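Local coordinates for protein Nrps/pks (Streptomyces albus, PDB 4OPE) that probably catalyses decarboxylative Claisen condensation, lengthening the growing polyketide chain during assembly of oxazolomycin on an acyltransferase-less modular synthase, at residues A[24-27]-A[28-31]; A[459-462]-A[463-467]. All blocks are in the same frame, centred on the assembly; numbering follows the deposited sequence.

Contact 1. Residues A[24-27]-A[28-31]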
# COMPACT_ATOMS: atom_id res chain seq x y z
N LEU A 24 -16.78 -17.00 -10.57
CA LEU A 24 -16.58 -16.45 -11.88
C LEU A 24 -17.42 -17.07 -12.97
O LEU A 24 -17.62 -16.42 -14.01
CB LEU A 24 -15.12 -16.56 -12.27
CG LEU A 24 -14.14 -15.73 -11.43
CD1 LEU A 24 -12.98 -15.27 -12.33
CD2 LEU A 24 -14.78 -14.54 -10.75
N ALA A 25 -17.92 -18.28 -12.77
CA ALA A 25 -18.84 -18.84 -13.76
C ALA A 25 -20.13 -18.05 -13.75
O ALA A 25 -20.70 -17.75 -14.79
CB ALA A 25 -19.12 -20.30 -13.48
N GLN A 26 -20.57 -17.71 -12.55
CA GLN A 26 -21.78 -16.92 -12.39
C GLN A 26 -21.48 -15.49 -12.85
O GLN A 26 -22.29 -14.88 -13.51
CB GLN A 26 -22.26 -17.04 -10.93
CG GLN A 26 -23.63 -16.45 -10.66
CD GLN A 26 -24.69 -16.98 -11.62
OE1 GLN A 26 -24.83 -18.19 -11.77
NE2 GLN A 26 -25.42 -16.07 -12.27
N PHE A 27 -20.29 -14.98 -12.60
CA PHE A 27 -19.93 -13.67 -13.08
C PHE A 27 -20.05 -13.62 -14.58
O PHE A 27 -20.59 -12.65 -15.14
CB PHE A 27 -18.49 -13.37 -12.66
CG PHE A 27 -18.04 -11.93 -12.85
CD1 PHE A 27 -18.86 -10.87 -12.56
CD2 PHE A 27 -16.74 -11.66 -13.26
CE1 PHE A 27 -18.40 -9.56 -12.69
CE2 PHE A 27 -16.28 -10.35 -13.39
CZ PHE A 27 -17.11 -9.31 -13.11
N TRP A 28 -19.56 -14.66 -15.23
CA TRP A 28 -19.53 -14.70 -16.69
C TRP A 28 -20.92 -14.72 -17.26
O TRP A 28 -21.20 -13.95 -18.14
CB TRP A 28 -18.72 -15.85 -17.23
CG TRP A 28 -18.79 -15.88 -18.74
CD1 TRP A 28 -19.37 -16.85 -19.51
CD2 TRP A 28 -18.34 -14.87 -19.65
NE1 TRP A 28 -19.28 -16.52 -20.83
CE2 TRP A 28 -18.65 -15.31 -20.96
CE3 TRP A 28 -17.69 -13.64 -19.50
CZ2 TRP A 28 -18.32 -14.59 -22.09
CZ3 TRP A 28 -17.35 -12.90 -20.66
CH2 TRP A 28 -17.68 -13.38 -21.93
N ARG A 29 -21.77 -15.59 -16.76
CA ARG A 29 -23.20 -15.63 -17.08
C ARG A 29 -23.81 -14.22 -17.05
O ARG A 29 -24.50 -13.78 -18.02
CB ARG A 29 -23.91 -16.47 -16.02
CG ARG A 29 -24.76 -17.64 -16.50
CD ARG A 29 -24.18 -19.00 -16.09
NE ARG A 29 -23.94 -19.14 -14.65
CZ ARG A 29 -23.16 -20.07 -14.09
NH1 ARG A 29 -22.54 -20.99 -14.84
NH2 ARG A 29 -22.99 -20.08 -12.77
N ASN A 30 -23.55 -13.52 -15.93
CA ASN A 30 -24.13 -12.19 -15.70
C ASN A 30 -23.63 -11.17 -16.69
O ASN A 30 -24.41 -10.38 -17.20
CB ASN A 30 -23.81 -11.70 -14.32
CG ASN A 30 -24.49 -12.51 -13.24
OD1 ASN A 30 -25.29 -13.42 -13.53
ND2 ASN A 30 -24.19 -12.18 -11.97
N LEU A 31 -22.33 -11.14 -16.94
CA LEU A 31 -21.78 -10.26 -17.98
C LEU A 31 -22.38 -10.61 -19.31
O LEU A 31 -22.72 -9.74 -20.06
CB LEU A 31 -20.26 -10.44 -18.13
CG LEU A 31 -19.45 -10.00 -16.91
CD1 LEU A 31 -18.09 -10.66 -16.89
CD2 LEU A 31 -19.31 -8.49 -16.88
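Gln26, Arg29 and Asn30 form a polar chain along one side of helix 24-33 in the ketosynthase fold, while Phe27 and Leu31 meet one turn apart. Arg29 grips Gln26 side-on with two nitrogens on a single oxygen: Arg29 NH2 lies 2.8 Å from Gln26 OE1 and Arg29 NE 3.2 Å from that same OE1. Both donors reach the oxygen from one face of the amide, above its plane, whereas the oxygen itself lies close to the plane of the guanidinium. Amide and guanidinium planes are 53° apart. With CG anti to the backbone N (chi1 -170°), the bend at chi2 swings the Gln26 amide forward, towards Asn30 on the next turn, and Gln26 NE2 makes a weak bond to Asn30 OD1 at 2.9 Å. Arg29 NH1 is salt-bridged to Glu475, and Asn30 OD1 also accepts from Arg35. Leu31 CD1 sits over the face of the Phe27 ring, 3.9 Å from the centroid, as a CH-pi contact, and Phe27 also packs on Thr362 and Leu366 of helix 356-370. A leucine in place of Arg29, with neither donor nor charge, would probably leave the Gln26 amide free to turn and Glu475 without its positive mate. Two donors on OE1 probably set which way the Gln26 amide faces, leaving NE2 turned towards Asn30 for the weaker bond.

Contact 2. Residues A[459-462]-A[463-467]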
# COMPACT_ATOMS: atom_id res chain seq x y z
N GLU A 459 -19.25 -33.07 6.07
CA GLU A 459 -20.25 -32.11 5.60
C GLU A 459 -19.63 -31.27 4.45
O GLU A 459 -20.27 -31.02 3.46
CB GLU A 459 -20.68 -31.27 6.80
CG GLU A 459 -21.93 -30.43 6.66
CD GLU A 459 -22.14 -29.46 7.85
OE1 GLU A 459 -21.49 -28.36 7.91
OE2 GLU A 459 -22.97 -29.79 8.72
N ARG A 460 -18.37 -30.88 4.56
CA ARG A 460 -17.70 -30.16 3.47
C ARG A 460 -17.55 -31.01 2.22
O ARG A 460 -17.65 -30.50 1.12
CB ARG A 460 -16.31 -29.69 3.87
CG ARG A 460 -16.24 -28.69 5.00
CD ARG A 460 -16.90 -27.37 4.66
NE ARG A 460 -18.20 -27.34 5.29
CZ ARG A 460 -19.35 -27.19 4.68
NH1 ARG A 460 -19.42 -26.93 3.40
NH2 ARG A 460 -20.46 -27.27 5.37
N LEU A 461 -17.24 -32.29 2.39
CA LEU A 461 -17.03 -33.23 1.28
C LEU A 461 -18.33 -33.49 0.60
O LEU A 461 -18.40 -33.69 -0.60
CB LEU A 461 -16.54 -34.55 1.81
CG LEU A 461 -16.14 -35.61 0.80
CD1 LEU A 461 -15.16 -34.97 -0.13
CD2 LEU A 461 -15.47 -36.76 1.51
N HIS A 462 -19.36 -33.52 1.39
CA HIS A 462 -20.68 -33.65 0.89
C HIS A 462 -21.05 -32.51 -0.06
O HIS A 462 -21.50 -32.77 -1.17
CB HIS A 462 -21.71 -33.74 2.03
CG HIS A 462 -23.09 -33.92 1.53
ND1 HIS A 462 -23.66 -35.16 1.36
CD2 HIS A 462 -23.96 -33.03 1.01
CE1 HIS A 462 -24.85 -35.02 0.80
NE2 HIS A 462 -25.05 -33.74 0.57
N GLU A 463 -20.89 -31.27 0.39
CA GLU A 463 -21.19 -30.10 -0.45
C GLU A 463 -20.36 -30.17 -1.72
O GLU A 463 -20.88 -30.06 -2.83
CB GLU A 463 -20.87 -28.79 0.24
CG GLU A 463 -22.06 -27.92 0.60
CD GLU A 463 -21.70 -26.43 0.64
OE1 GLU A 463 -20.76 -26.03 1.37
OE2 GLU A 463 -22.37 -25.65 -0.07
N HIS A 464 -19.08 -30.40 -1.54
CA HIS A 464 -18.12 -30.49 -2.65
C HIS A 464 -18.52 -31.50 -3.73
O HIS A 464 -18.55 -31.19 -4.93
CB HIS A 464 -16.75 -30.78 -2.04
CG HIS A 464 -15.63 -30.74 -3.00
ND1 HIS A 464 -15.57 -29.85 -4.04
CD2 HIS A 464 -14.50 -31.49 -3.07
CE1 HIS A 464 -14.45 -30.05 -4.71
NE2 HIS A 464 -13.78 -31.05 -4.15
N THR A 465 -18.89 -32.70 -3.28
CA THR A 465 -19.37 -33.76 -4.17
C THR A 465 -20.58 -33.29 -4.94
O THR A 465 -20.65 -33.43 -6.16
CB THR A 465 -19.72 -35.04 -3.38
OG1 THR A 465 -18.52 -35.58 -2.79
CG2 THR A 465 -20.30 -36.11 -4.28
N ALA A 466 -21.53 -32.71 -4.24
CA ALA A 466 -22.74 -32.14 -4.88
C ALA A 466 -22.43 -31.04 -5.92
O ALA A 466 -23.01 -31.01 -7.01
CB ALA A 466 -23.70 -31.58 -3.81
N ARG A 467 -21.54 -30.12 -5.56
CA ARG A 467 -21.22 -29.02 -6.46
C ARG A 467 -20.55 -29.55 -7.71
O ARG A 467 -20.79 -29.07 -8.80
CB ARG A 467 -20.31 -28.04 -5.77
CG ARG A 467 -21.01 -27.17 -4.75
CD ARG A 467 -20.07 -26.64 -3.67
NE ARG A 467 -18.89 -25.98 -4.22
CZ ARG A 467 -18.87 -24.73 -4.73
NH1 ARG A 467 -17.71 -24.24 -5.19
NH2 ARG A 467 -19.97 -23.97 -4.76
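Arg460 and Glu463 are joined by a salt bridge one turn apart on helix 458-473, with Arg460 NH1 2.6 Å from Glu463 OE1. The two side chains run side by side and point the same way, and the carboxylate oxygen stands at the edge of the guanidinium, near its plane, offering its anti lone pair. The carboxylate is nevertheless turned steeply, its plane 75° from that of the guanidinium. Arg460 starts with CG anti to the carbonyl carbon (chi1 -63°) and bends at chi2 and chi3, which curls the guanidinium back along the helix between two acids. There Arg460 NH2 makes a second salt bridge, 2.9 Å to Glu459 OE1, again close to the guanidinium plane and on the anti side of the carboxylate. On another side of the helix, Thr465 OG1 donates to Leu461 O at 2.9 Å. Leu461 O also accepts from Thr465 N at 2.9 Å, the two donors arriving from opposite faces of the carbonyl plane. Further out, Glu463 OE2 is salt-bridged to Arg572, and Arg460 NH1 also bonds to Pro569 O, so that the later segment around 566-572 is pinned to the helix. Leu461 and Thr465 pack against Leu498 of strand 496-502, and Thr465 also meets Leu512 and Leu516 of helix 505-516. Held through NH1 and NH2 by two carboxylates and by Pro569 O, the guanidinium of the buried Arg460 is probably restrained in its rotation, and the acids probably offset its charge; Glu463, in turn, bridges two arginines.

From the N terminus, contact 1 comes first, on helix 24-33 after strand 9-17 of the large mixed sheet; contact 2 follows more than 400 residues later, on helix 458-473. Each lies within one helix and closes no long loop, and they stand in series, neither nesting nor crossing. The centres of contacts 1 and 2 are 22 Å apart, and the nearest atoms of contacts 1 and 2 are about 9 Å apart. Contact 1 backs onto helix 356-370 of the condensing core, whereas contact 2 belongs with strands 449-455 and 496-502 and helix 505-516, consistent with the flanking subdomain that follows a type I ketosynthase. The salt bridge from Arg29 to Glu475, just past helix 458-473, ties the two regions together.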